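Local coordinates for protein cyclopropane mycolic acid synthase 1 (Mycobacterium tuberculosis, PDB 1KPH) that converts double bonds of mycolic acids into cyclopropane rings with a methylene group from S-adenosyl-L-methionine, in the making of the mycobacterial cell envelope, at residues Val91-Ser96 / Glu124-Pro129; Glu145-Phe150 / Arg204-Pro209; Thr235-Ser240 / Met272-Tyr277. All blocks are in the same frame, centred on the assembly; numbering follows the deposited sequence.

Interaction 1 (Val91-Ser96 / Glu124-Pro129). With SAH (S-adenosyl-L-homocysteine), chain F.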
loop_
_atom_site.group_PDB
_atom_site.type_symbol
_atom_site.label_atom_id
_atom_site.label_comp_id
_atom_site.label_asym_id
_atom_site.label_seq_id
_atom_site.Cartn_x
_atom_site.Cartn_y
_atom_site.Cartn_z
ATOM N N VAL A 91 7.182 9.056 11.122
ATOM C CA VAL A 91 6.615 10.151 10.358
ATOM C C VAL A 91 5.785 9.464 9.277
ATOM O O VAL A 91 6.299 8.640 8.523
ATOM C CB VAL A 91 7.714 11.009 9.705
ATOM C CG1 VAL A 91 7.087 12.088 8.837
ATOM C CG2 VAL A 91 8.581 11.646 10.784
ATOM N N GLY A 92 4.497 9.779 9.226
ATOM C CA GLY A 92 3.625 9.170 8.238
ATOM C C GLY A 92 3.027 10.201 7.302
ATOM O O GLY A 92 2.629 11.284 7.737
ATOM N N LEU A 93 2.960 9.863 6.018
ATOM C CA LEU A 93 2.414 10.766 5.010
ATOM C C LEU A 93 1.193 10.158 4.334
ATOM O O LEU A 93 1.171 8.965 4.043
ATOM C CB LEU A 93 3.478 11.067 3.952
ATOM C CG LEU A 93 4.807 11.647 4.445
ATOM C CD1 LEU A 93 5.779 11.781 3.272
ATOM C CD2 LEU A 93 4.556 13.000 5.103
ATOM N N THR A 94 0.174 10.980 4.093
ATOM C CA THR A 94 -1.049 10.518 3.437
ATOM C C THR A 94 -1.844 11.685 2.855
ATOM O O THR A 94 -1.879 12.773 3.432
ATOM C CB THR A 94 -1.972 9.756 4.405
ATOM O OG1 THR A 94 -3.126 9.295 3.692
ATOM C CG2 THR A 94 -2.433 10.666 5.539
ATOM N N LEU A 95 -2.490 11.452 1.718
ATOM C CA LEU A 95 -3.282 12.488 1.067
ATOM C C LEU A 95 -4.739 12.400 1.501
ATOM O O LEU A 95 -5.566 13.220 1.099
ATOM C CB LEU A 95 -3.194 12.340 -0.455
ATOM C CG LEU A 95 -1.782 12.220 -1.032
ATOM C CD1 LEU A 95 -1.856 12.179 -2.556
ATOM C CD2 LEU A 95 -0.931 13.394 -0.559
ATOM N N SER A 96 -5.044 11.402 2.327
ATOM C CA SER A 96 -6.402 11.184 2.808
ATOM C C SER A 96 -6.716 11.987 4.068
ATOM O O SER A 96 -6.059 11.828 5.097
ATOM C CB SER A 96 -6.615 9.691 3.083
ATOM O OG SER A 96 -7.905 9.442 3.602
ATOM N N GLU A 124 5.876 14.543 -2.206
ATOM C CA GLU A 124 6.220 15.660 -3.080
ATOM C C GLU A 124 6.411 16.945 -2.280
ATOM O O GLU A 124 7.043 17.887 -2.752
ATOM C CB GLU A 124 5.119 15.898 -4.120
ATOM C CG GLU A 124 4.874 14.761 -5.112
ATOM C CD GLU A 124 3.809 13.779 -4.650
ATOM O OE1 GLU A 124 3.207 13.112 -5.518
ATOM O OE2 GLU A 124 3.576 13.665 -3.425
ATOM N N GLN A 125 5.858 16.973 -1.070
ATOM C CA GLN A 125 5.947 18.141 -0.203
ATOM C C GLN A 125 6.744 17.847 1.065
ATOM O O GLN A 125 6.725 18.633 2.015
ATOM C CB GLN A 125 4.543 18.602 0.183
ATOM C CG GLN A 125 3.626 18.847 -1.001
ATOM C CD GLN A 125 2.181 19.029 -0.586
ATOM O OE1 GLN A 125 1.601 18.165 0.072
ATOM N NE2 GLN A 125 1.589 20.156 -0.971
ATOM N N PHE A 126 7.438 16.711 1.079
ATOM C CA PHE A 126 8.238 16.320 2.237
ATOM C C PHE A 126 9.712 16.232 1.868
ATOM O O PHE A 126 10.099 15.440 1.012
ATOM C CB PHE A 126 7.777 14.960 2.776
ATOM C CG PHE A 126 8.520 14.515 4.004
ATOM C CD1 PHE A 126 8.134 14.958 5.266
ATOM C CD2 PHE A 126 9.623 13.676 3.898
ATOM C CE1 PHE A 126 8.840 14.569 6.407
ATOM C CE2 PHE A 126 10.334 13.284 5.033
ATOM C CZ PHE A 126 9.942 13.732 6.288
ATOM N N ASP A 127 10.529 17.046 2.527
ATOM C CA ASP A 127 11.963 17.068 2.268
ATOM C C ASP A 127 12.707 17.122 3.595
ATOM O O ASP A 127 13.347 18.119 3.929
ATOM C CB ASP A 127 12.317 18.284 1.407
ATOM C CG ASP A 127 13.791 18.348 1.062
ATOM O OD1 ASP A 127 14.332 17.339 0.559
ATOM O OD2 ASP A 127 14.407 19.411 1.287
ATOM N N GLU A 128 12.618 16.034 4.347
ATOM C CA GLU A 128 13.258 15.948 5.648
ATOM C C GLU A 128 14.016 14.633 5.790
ATOM O O GLU A 128 13.515 13.573 5.415
ATOM C CB GLU A 128 12.188 16.082 6.728
ATOM C CG GLU A 128 12.671 15.940 8.148
ATOM C CD GLU A 128 11.655 16.476 9.130
ATOM O OE1 GLU A 128 10.449 16.212 8.935
ATOM O OE2 GLU A 128 12.060 17.160 10.095
ATOM N N PRO A 129 15.244 14.688 6.329
ATOM C CA PRO A 129 16.060 13.483 6.506
ATOM C C PRO A 129 15.429 12.464 7.447
ATOM O O PRO A 129 14.904 12.823 8.502
ATOM C CB PRO A 129 17.374 14.027 7.067
ATOM C CG PRO A 129 17.424 15.432 6.544
ATOM C CD PRO A 129 15.995 15.889 6.727
HETATM N N SAH F . 0.320 1.708 3.546
HETATM C CA SAH F . -1.022 1.554 4.107
HETATM C CB SAH F . -2.091 2.198 3.199
HETATM C CG SAH F . -2.080 1.864 1.690
HETATM C C SAH F . -1.364 0.070 4.325
HETATM O OXT SAH F . -2.395 -0.215 4.960
HETATM C "C5'" SAH F . -2.472 3.935 -0.170
HETATM C "C4'" SAH F . -1.935 5.028 0.744
HETATM O "O4'" SAH F . -0.868 5.804 0.136
HETATM C "C3'" SAH F . -3.007 6.028 1.172
HETATM O "O3'" SAH F . -2.864 6.291 2.593
HETATM C "C2'" SAH F . -2.710 7.247 0.333
HETATM O "O2'" SAH F . -3.199 8.450 0.928
HETATM C "C1'" SAH F . -1.224 7.206 0.225
HETATM N N9 SAH F . -0.695 7.962 -0.915
HETATM C C8 SAH F . -1.022 7.932 -2.235
HETATM N N7 SAH F . -0.367 8.727 -3.022
HETATM C C5 SAH F . 0.499 9.361 -2.132
HETATM C C6 SAH F . 1.598 10.437 -2.288
HETATM N N6 SAH F . 1.919 10.991 -3.469
HETATM N N1 SAH F . 2.254 10.819 -1.143
HETATM C C2 SAH F . 1.920 10.249 0.046
HETATM N N3 SAH F . 0.984 9.303 0.305
HETATM C C4 SAH F . 0.308 8.903 -0.839
#
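The benzyl side chain of F126 packs against V91 and L93 of strand 89-93. L93 crosses it at about a right angle near its base, with L93 CD1 3.8 Å from F126 CB, while L93 CD2 reaches toward F126 CD1. Farther out, V91 CG1 comes to 3.9 Å from F126 CE1, put there by a first torsion that turns this methyl anti to the backbone N (chi1 176°). Both approaches are oblique to the ring. Strand alternation puts V91 and L93 on the F126 side, and their branched apolar chains offer methyls to the ring. In this Rossmann-type methyltransferase sheet the two residues also meet L69 of the adjacent strand, which touches F126 as well.

The ends of the two segments hold the cofactor product. T94 OG1 accepts from ribose O2' of S-adenosyl-L-homocysteine (2.9 Å) and from S96 N (3.2 Å), the latter closing an ST turn that steadies the hydroxyl. L95 N donates to the same O2', and L95 CD1 lies 3.7 Å from adenine C5. At the amino end of the adenine, E124 OE2 accepts from N6 at 3.1 Å; E124 OE1 is salt-bridged to R146, which helps to position the carboxylate.

Interaction 2 (Glu145-Phe150 / Arg204-Pro209). With 10A (didecyl-dimethyl-ammonium), chain G.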
loop_
_atom_site.group_PDB
_atom_site.type_symbol
_atom_site.label_atom_id
_atom_site.label_comp_id
_atom_site.label_asym_id
_atom_site.label_seq_id
_atom_site.Cartn_x
_atom_site.Cartn_y
_atom_site.Cartn_z
ATOM N N GLU A 145 4.986 8.783 -14.326
ATOM C CA GLU A 145 5.621 10.082 -14.508
ATOM C C GLU A 145 6.369 10.619 -13.294
ATOM O O GLU A 145 7.241 11.476 -13.440
ATOM C CB GLU A 145 4.583 11.117 -14.946
ATOM C CG GLU A 145 3.391 11.232 -14.014
ATOM C CD GLU A 145 2.287 10.241 -14.344
ATOM O OE1 GLU A 145 2.588 9.047 -14.567
ATOM O OE2 GLU A 145 1.110 10.662 -14.372
ATOM N N ARG A 146 6.042 10.128 -12.102
ATOM C CA ARG A 146 6.710 10.612 -10.902
ATOM C C ARG A 146 7.617 9.598 -10.214
ATOM O O ARG A 146 8.232 9.914 -9.194
ATOM C CB ARG A 146 5.679 11.137 -9.902
ATOM C CG ARG A 146 4.883 12.322 -10.419
ATOM C CD ARG A 146 4.059 12.977 -9.324
ATOM N NE ARG A 146 3.261 14.077 -9.853
ATOM C CZ ARG A 146 2.460 14.845 -9.125
ATOM N NH1 ARG A 146 2.342 14.643 -7.817
ATOM N NH2 ARG A 146 1.770 15.816 -9.709
ATOM N N TYR A 147 7.709 8.392 -10.769
ATOM C CA TYR A 147 8.550 7.352 -10.180
ATOM C C TYR A 147 9.983 7.817 -9.961
ATOM O O TYR A 147 10.535 7.659 -8.878
ATOM C CB TYR A 147 8.564 6.104 -11.065
ATOM C CG TYR A 147 7.272 5.315 -11.086
ATOM C CD1 TYR A 147 7.124 4.226 -11.946
ATOM C CD2 TYR A 147 6.202 5.643 -10.248
ATOM C CE1 TYR A 147 5.951 3.482 -11.977
ATOM C CE2 TYR A 147 5.015 4.902 -10.272
ATOM C CZ TYR A 147 4.900 3.821 -11.143
ATOM O OH TYR A 147 3.746 3.073 -11.186
ATOM N N ASP A 148 10.584 8.388 -10.996
ATOM C CA ASP A 148 11.956 8.862 -10.906
ATOM C C ASP A 148 12.129 9.904 -9.802
ATOM O O ASP A 148 13.112 9.878 -9.061
ATOM C CB ASP A 148 12.395 9.443 -12.254
ATOM C CG ASP A 148 13.851 9.852 -12.262
ATOM O OD1 ASP A 148 14.145 11.043 -12.017
ATOM O OD2 ASP A 148 14.701 8.973 -12.502
ATOM N N ALA A 149 11.169 10.816 -9.693
ATOM C CA ALA A 149 11.232 11.857 -8.674
ATOM C C ALA A 149 11.161 11.238 -7.284
ATOM O O ALA A 149 11.871 11.658 -6.367
ATOM C CB ALA A 149 10.092 12.847 -8.862
ATOM N N PHE A 150 10.303 10.235 -7.129
ATOM C CA PHE A 150 10.163 9.573 -5.842
ATOM C C PHE A 150 11.474 8.944 -5.375
ATOM O O PHE A 150 11.927 9.201 -4.258
ATOM C CB PHE A 150 9.076 8.499 -5.897
ATOM C CG PHE A 150 8.907 7.759 -4.603
ATOM C CD1 PHE A 150 8.491 8.432 -3.455
ATOM C CD2 PHE A 150 9.215 6.405 -4.515
ATOM C CE1 PHE A 150 8.390 7.767 -2.236
ATOM C CE2 PHE A 150 9.117 5.729 -3.297
ATOM C CZ PHE A 150 8.704 6.411 -2.158
ATOM N N ARG A 204 -2.045 3.629 -11.524
ATOM C CA ARG A 204 -1.195 3.131 -12.596
ATOM C C ARG A 204 -0.254 2.069 -12.030
ATOM O O ARG A 204 0.407 2.298 -11.019
ATOM C CB ARG A 204 -0.384 4.287 -13.175
ATOM C CG ARG A 204 0.489 3.935 -14.363
ATOM C CD ARG A 204 -0.295 3.855 -15.663
ATOM N NE ARG A 204 0.610 3.844 -16.810
ATOM C CZ ARG A 204 0.225 3.792 -18.081
ATOM N NH1 ARG A 204 -1.066 3.743 -18.386
ATOM N NH2 ARG A 204 1.132 3.791 -19.048
ATOM N N LEU A 205 -0.193 0.908 -12.673
ATOM C CA LEU A 205 0.681 -0.157 -12.195
ATOM C C LEU A 205 2.042 -0.162 -12.855
ATOM O O LEU A 205 2.163 -0.047 -14.075
ATOM C CB LEU A 205 0.053 -1.533 -12.412
ATOM C CG LEU A 205 -1.132 -1.958 -11.552
ATOM C CD1 LEU A 205 -1.425 -3.415 -11.834
ATOM C CD2 LEU A 205 -0.819 -1.756 -10.076
ATOM N N PRO A 206 3.096 -0.304 -12.049
ATOM C CA PRO A 206 4.460 -0.334 -12.569
ATOM C C PRO A 206 4.835 -1.782 -12.856
ATOM O O PRO A 206 4.334 -2.697 -12.202
ATOM C CB PRO A 206 5.265 0.228 -11.411
ATOM C CG PRO A 206 4.573 -0.410 -10.238
ATOM C CD PRO A 206 3.100 -0.233 -10.576
ATOM N N SER A 207 5.696 -1.989 -13.842
ATOM C CA SER A 207 6.158 -3.331 -14.158
ATOM C C SER A 207 7.367 -3.496 -13.248
ATOM O O SER A 207 7.888 -2.506 -12.733
ATOM C CB SER A 207 6.610 -3.418 -15.614
ATOM O OG SER A 207 7.832 -2.720 -15.789
ATOM N N ILE A 208 7.814 -4.730 -13.042
ATOM C CA ILE A 208 8.971 -4.965 -12.190
ATOM C C ILE A 208 10.209 -4.272 -12.775
ATOM O O ILE A 208 10.942 -3.585 -12.060
ATOM C CB ILE A 208 9.231 -6.485 -12.014
ATOM C CG1 ILE A 208 8.109 -7.095 -11.157
ATOM C CG2 ILE A 208 10.597 -6.721 -11.377
ATOM C CD1 ILE A 208 8.209 -8.605 -10.950
ATOM N N PRO A 209 10.459 -4.440 -14.082
ATOM C CA PRO A 209 11.634 -3.782 -14.663
ATOM C C PRO A 209 11.590 -2.270 -14.471
ATOM O O PRO A 209 12.625 -1.626 -14.336
ATOM C CB PRO A 209 11.557 -4.179 -16.133
ATOM C CG PRO A 209 10.953 -5.551 -16.066
ATOM C CD PRO A 209 9.837 -5.353 -15.057
HETATM C C1 10A G . -3.847 -0.807 -14.420
HETATM C C2 10A G . -4.273 0.319 -13.471
HETATM C C3 10A G . -3.958 -0.067 -12.021
HETATM C C4 10A G . -4.352 0.966 -10.955
HETATM C C5 10A G . -3.959 0.380 -9.591
HETATM C C6 10A G . -4.330 1.233 -8.368
HETATM C C7 10A G . -3.875 0.404 -7.157
HETATM C C8 10A G . -4.280 0.969 -5.793
HETATM C C9 10A G . -3.804 -0.022 -4.709
HETATM C C10 10A G . -4.363 0.377 -3.343
HETATM N N1 10A G . -4.254 -0.533 -2.109
HETATM C C11 10A G . -5.011 0.172 -1.002
HETATM C C12 10A G . -2.826 -0.662 -1.643
HETATM C C13 10A G . -4.776 -1.970 -2.264
HETATM C C14 10A G . -6.231 -2.296 -2.725
HETATM C C15 10A G . -6.503 -3.751 -3.177
HETATM C C16 10A G . -5.748 -4.313 -4.404
HETATM C C17 10A G . -6.105 -3.607 -5.726
HETATM C C18 10A G . -5.371 -4.196 -6.938
HETATM C C19 10A G . -5.779 -3.458 -8.221
HETATM C C20 10A G . -5.073 -4.100 -9.425
HETATM C C21 10A G . -5.477 -3.426 -10.738
HETATM C C22 10A G . -4.759 -4.131 -11.889
HETATM O O HOH W 1 1.834 4.238 -10.207
#
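Y147 and P206 are the closest backbone positions of the two segments, their CA atoms 9.0 Å apart, a gap that the long side chain of Y147 spans between the first turn of helix 147-157 and the loop leading into helix 208-217. Its CG stands anti to the carbonyl carbon (chi1 -71°), which sends the phenol out to the loop, and its far end runs onto the proline at about a right angle. Y147 CE1 lies 3.4 Å from P206 CB, and Y147 OH is closer still, at 3.2 Å from the same carbon, a tight fit. The pyrrolidine ring suits the place: it is compact, apolar and rigid, and its nitrogen has no N-H that would need a partner.

Y147 OH lies 3.4 Å from R204 O, with a water modelled between them at doubtfully short distances. The loop is held by H144, whose NE2 donates to L205 O. Y147 is itself stacked on F139, which also touches P206.

Along 204-209 neighbouring side chains part company. The CB of L205 is directed away from Y147, and its branch atoms touch the bound didecyl-dimethyl-ammonium: L205 CG is 3.4 Å from C3 of one decyl chain, and L205 CD1 is likewise 3.4 Å from C22, the end of the other. S207 follows as the N-cap of helix 208-217, its OG taking the backbone N of M210. R204 and L205 thus line the greasy pocket occupied by the two alkyl chains, a site consistent with binding of the long acyl chain of the substrate.

Interaction 3 (Thr235-Ser240 / Met272-Tyr277)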
loop_
_atom_site.group_PDB
_atom_site.type_symbol
_atom_site.label_atom_id
_atom_site.label_comp_id
_atom_site.label_asym_id
_atom_site.label_seq_id
_atom_site.Cartn_x
_atom_site.Cartn_y
_atom_site.Cartn_z
ATOM N N THR A 235 -6.188 -12.596 0.724
ATOM C CA THR A 235 -6.482 -11.347 1.414
ATOM C C THR A 235 -7.768 -10.760 0.820
ATOM O O THR A 235 -8.700 -10.409 1.546
ATOM C CB THR A 235 -5.336 -10.317 1.235
ATOM O OG1 THR A 235 -4.116 -10.851 1.767
ATOM C CG2 THR A 235 -5.667 -9.017 1.951
ATOM N N LEU A 236 -7.807 -10.667 -0.506
ATOM C CA LEU A 236 -8.962 -10.127 -1.209
ATOM C C LEU A 236 -10.217 -10.974 -0.999
ATOM O O LEU A 236 -11.317 -10.434 -0.875
ATOM C CB LEU A 236 -8.643 -9.996 -2.703
ATOM C CG LEU A 236 -7.684 -8.848 -3.044
ATOM C CD1 LEU A 236 -7.044 -9.071 -4.411
ATOM C CD2 LEU A 236 -8.452 -7.539 -3.016
ATOM N N ASP A 237 -10.058 -12.295 -0.956
ATOM C CA ASP A 237 -11.202 -13.174 -0.729
ATOM C C ASP A 237 -11.776 -12.891 0.658
ATOM O O ASP A 237 -12.994 -12.833 0.828
ATOM C CB ASP A 237 -10.807 -14.656 -0.820
ATOM C CG ASP A 237 -10.545 -15.116 -2.249
ATOM O OD1 ASP A 237 -11.069 -14.490 -3.193
ATOM O OD2 ASP A 237 -9.824 -16.124 -2.423
ATOM N N LEU A 238 -10.897 -12.701 1.642
ATOM C CA LEU A 238 -11.338 -12.424 3.007
ATOM C C LEU A 238 -11.987 -11.052 3.115
ATOM O O LEU A 238 -12.926 -10.868 3.892
ATOM C CB LEU A 238 -10.163 -12.519 3.992
ATOM C CG LEU A 238 -9.489 -13.886 4.140
ATOM C CD1 LEU A 238 -8.455 -13.828 5.250
ATOM C CD2 LEU A 238 -10.523 -14.951 4.461
ATOM N N TRP A 239 -11.490 -10.081 2.350
ATOM C CA TRP A 239 -12.077 -8.743 2.390
ATOM C C TRP A 239 -13.487 -8.773 1.813
ATOM O O TRP A 239 -14.411 -8.192 2.386
ATOM C CB TRP A 239 -11.236 -7.733 1.594
ATOM C CG TRP A 239 -9.978 -7.276 2.279
ATOM C CD1 TRP A 239 -9.670 -7.400 3.610
ATOM C CD2 TRP A 239 -8.867 -6.605 1.672
ATOM N NE1 TRP A 239 -8.438 -6.850 3.861
ATOM C CE2 TRP A 239 -7.922 -6.355 2.692
ATOM C CE3 TRP A 239 -8.578 -6.189 0.364
ATOM C CZ2 TRP A 239 -6.702 -5.708 2.446
ATOM C CZ3 TRP A 239 -7.365 -5.545 0.118
ATOM C CH2 TRP A 239 -6.442 -5.312 1.159
ATOM N N SER A 240 -13.653 -9.456 0.684
ATOM C CA SER A 240 -14.955 -9.541 0.030
ATOM C C SER A 240 -15.976 -10.343 0.839
ATOM O O SER A 240 -17.169 -10.024 0.839
ATOM C CB SER A 240 -14.812 -10.148 -1.372
ATOM O OG SER A 240 -14.292 -11.463 -1.314
ATOM N N MET A 272 -7.706 -11.909 -10.566
ATOM C CA MET A 272 -6.561 -11.415 -11.312
ATOM C C MET A 272 -5.262 -11.918 -10.688
ATOM O O MET A 272 -4.318 -12.261 -11.402
ATOM C CB MET A 272 -6.575 -9.886 -11.350
ATOM C CG MET A 272 -6.732 -9.301 -12.746
ATOM S SD MET A 272 -8.149 -9.979 -13.651
ATOM C CE MET A 272 -7.364 -11.273 -14.616
ATOM N N PHE A 273 -5.211 -11.960 -9.360
ATOM C CA PHE A 273 -4.016 -12.448 -8.682
ATOM C C PHE A 273 -3.956 -13.965 -8.761
ATOM O O PHE A 273 -2.879 -14.542 -8.903
ATOM C CB PHE A 273 -3.986 -12.004 -7.215
ATOM C CG PHE A 273 -3.461 -10.604 -7.015
ATOM C CD1 PHE A 273 -4.321 -9.557 -6.711
ATOM C CD2 PHE A 273 -2.101 -10.335 -7.154
ATOM C CE1 PHE A 273 -3.837 -8.258 -6.547
ATOM C CE2 PHE A 273 -1.604 -9.041 -6.993
ATOM C CZ PHE A 273 -2.475 -8.002 -6.689
ATOM N N ARG A 274 -5.120 -14.605 -8.680
ATOM C CA ARG A 274 -5.197 -16.060 -8.745
ATOM C C ARG A 274 -4.645 -16.585 -10.072
ATOM O O ARG A 274 -3.876 -17.545 -10.089
ATOM C CB ARG A 274 -6.649 -16.528 -8.564
ATOM C CG ARG A 274 -6.840 -17.579 -7.468
ATOM C CD ARG A 274 -8.236 -18.205 -7.515
ATOM N NE ARG A 274 -9.300 -17.234 -7.263
ATOM C CZ ARG A 274 -9.575 -16.709 -6.072
ATOM N NH1 ARG A 274 -8.870 -17.064 -5.006
ATOM N NH2 ARG A 274 -10.550 -15.818 -5.949
ATOM N N ILE A 275 -5.022 -15.947 -11.177
ATOM C CA ILE A 275 -4.566 -16.370 -12.500
ATOM C C ILE A 275 -3.166 -15.863 -12.860
ATOM O O ILE A 275 -2.544 -16.356 -13.802
ATOM C CB ILE A 275 -5.568 -15.938 -13.600
ATOM C CG1 ILE A 275 -5.142 -16.520 -14.948
ATOM C CG2 ILE A 275 -5.648 -14.424 -13.674
ATOM C CD1 ILE A 275 -6.156 -16.321 -16.052
ATOM N N GLY A 276 -2.677 -14.870 -12.123
ATOM C CA GLY A 276 -1.341 -14.362 -12.377
ATOM C C GLY A 276 -1.144 -13.157 -13.281
ATOM O O GLY A 276 -0.011 -12.882 -13.678
ATOM N N TYR A 277 -2.207 -12.432 -13.615
ATOM C CA TYR A 277 -2.047 -11.261 -14.476
ATOM C C TYR A 277 -1.396 -10.118 -13.712
ATOM O O TYR A 277 -0.807 -9.221 -14.309
ATOM C CB TYR A 277 -3.388 -10.801 -15.055
ATOM C CG TYR A 277 -3.953 -11.742 -16.095
ATOM C CD1 TYR A 277 -4.939 -11.320 -16.991
ATOM C CD2 TYR A 277 -3.515 -13.063 -16.175
ATOM C CE1 TYR A 277 -5.471 -12.195 -17.939
ATOM C CE2 TYR A 277 -4.038 -13.941 -17.112
ATOM C CZ TYR A 277 -5.013 -13.506 -17.990
ATOM O OH TYR A 277 -5.524 -14.394 -18.908
#
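D237 OD2 takes a hydrogen bond from R274 NH1 at 2.9 Å, one arm of a two-pronged salt bridge between helices 229-245 and 256-275. In the other arm R274 NH2 donates to D237 OD1 at 3.1 Å, almost straight at 176°. Each oxygen uses its syn lone pair, and the two end nitrogens of the guanidinium meet them head-on, with carboxylate and guanidinium planes only 15° apart. The side chains approach from opposite directions; a kink in the arginine (chi3 -63°) turns its end group across to the aspartate. R274 NE has a second partner in E271, one turn earlier on its own helix, so two carboxylates hold the guanidinium and limit its rotation.

Beside the ion pair the contact is apolar. L236 CD1 sits 3.6 Å from F273 CD1, approaching the ring obliquely, with the two side chains at about a right angle. F273 is also stacked on Y232 of the other helix, and L236 reaches C269, the probable active-site residue. L236 lies close to the bound didecyl-dimethyl-ammonium as well, and W239, one turn on, touches it; leucine and tryptophan suit a wall that faces alkyl chains.

Helix 256-275 stops just past these residues in a Schellman motif: Y277 N bonds to M272 O at 3.1 Å, G276 N bonds weakly to F273 O, and G276, with positive phi, is the C-prime residue, a conformation glycine adopts readily. The chemistry thus divides by depth, with leucine and phenylalanine packed inside while the charged pair closes the more exposed rim, where planar two-point pairing probably gives the helices a directional link that greasy contacts lack.

How the interactions relate
The touching residues of interaction 1 are all buried, whereas interactions 2 and 3 each combine buried residues with an exposed arginine. Their chemistry follows their place: aliphatic chains against a ring beside the parallel part of the mixed sheet in interaction 1, a phenol against a proline at a helix start in interaction 2, and a salt bridge beside a greasy pair between two helices in interaction 3. Interactions 1 and 2 touch directly, since E124 OE1 forms a salt bridge with R146 NH1, joining the adenine-binding loop to helix 147-157. Interaction 3 lies across the chain's centre from interaction 1, about 30 Å between centres. Interactions 2 and 3 do not touch, yet both contribute residues to the detergent-filled pocket, while interaction 1 serves the cofactor.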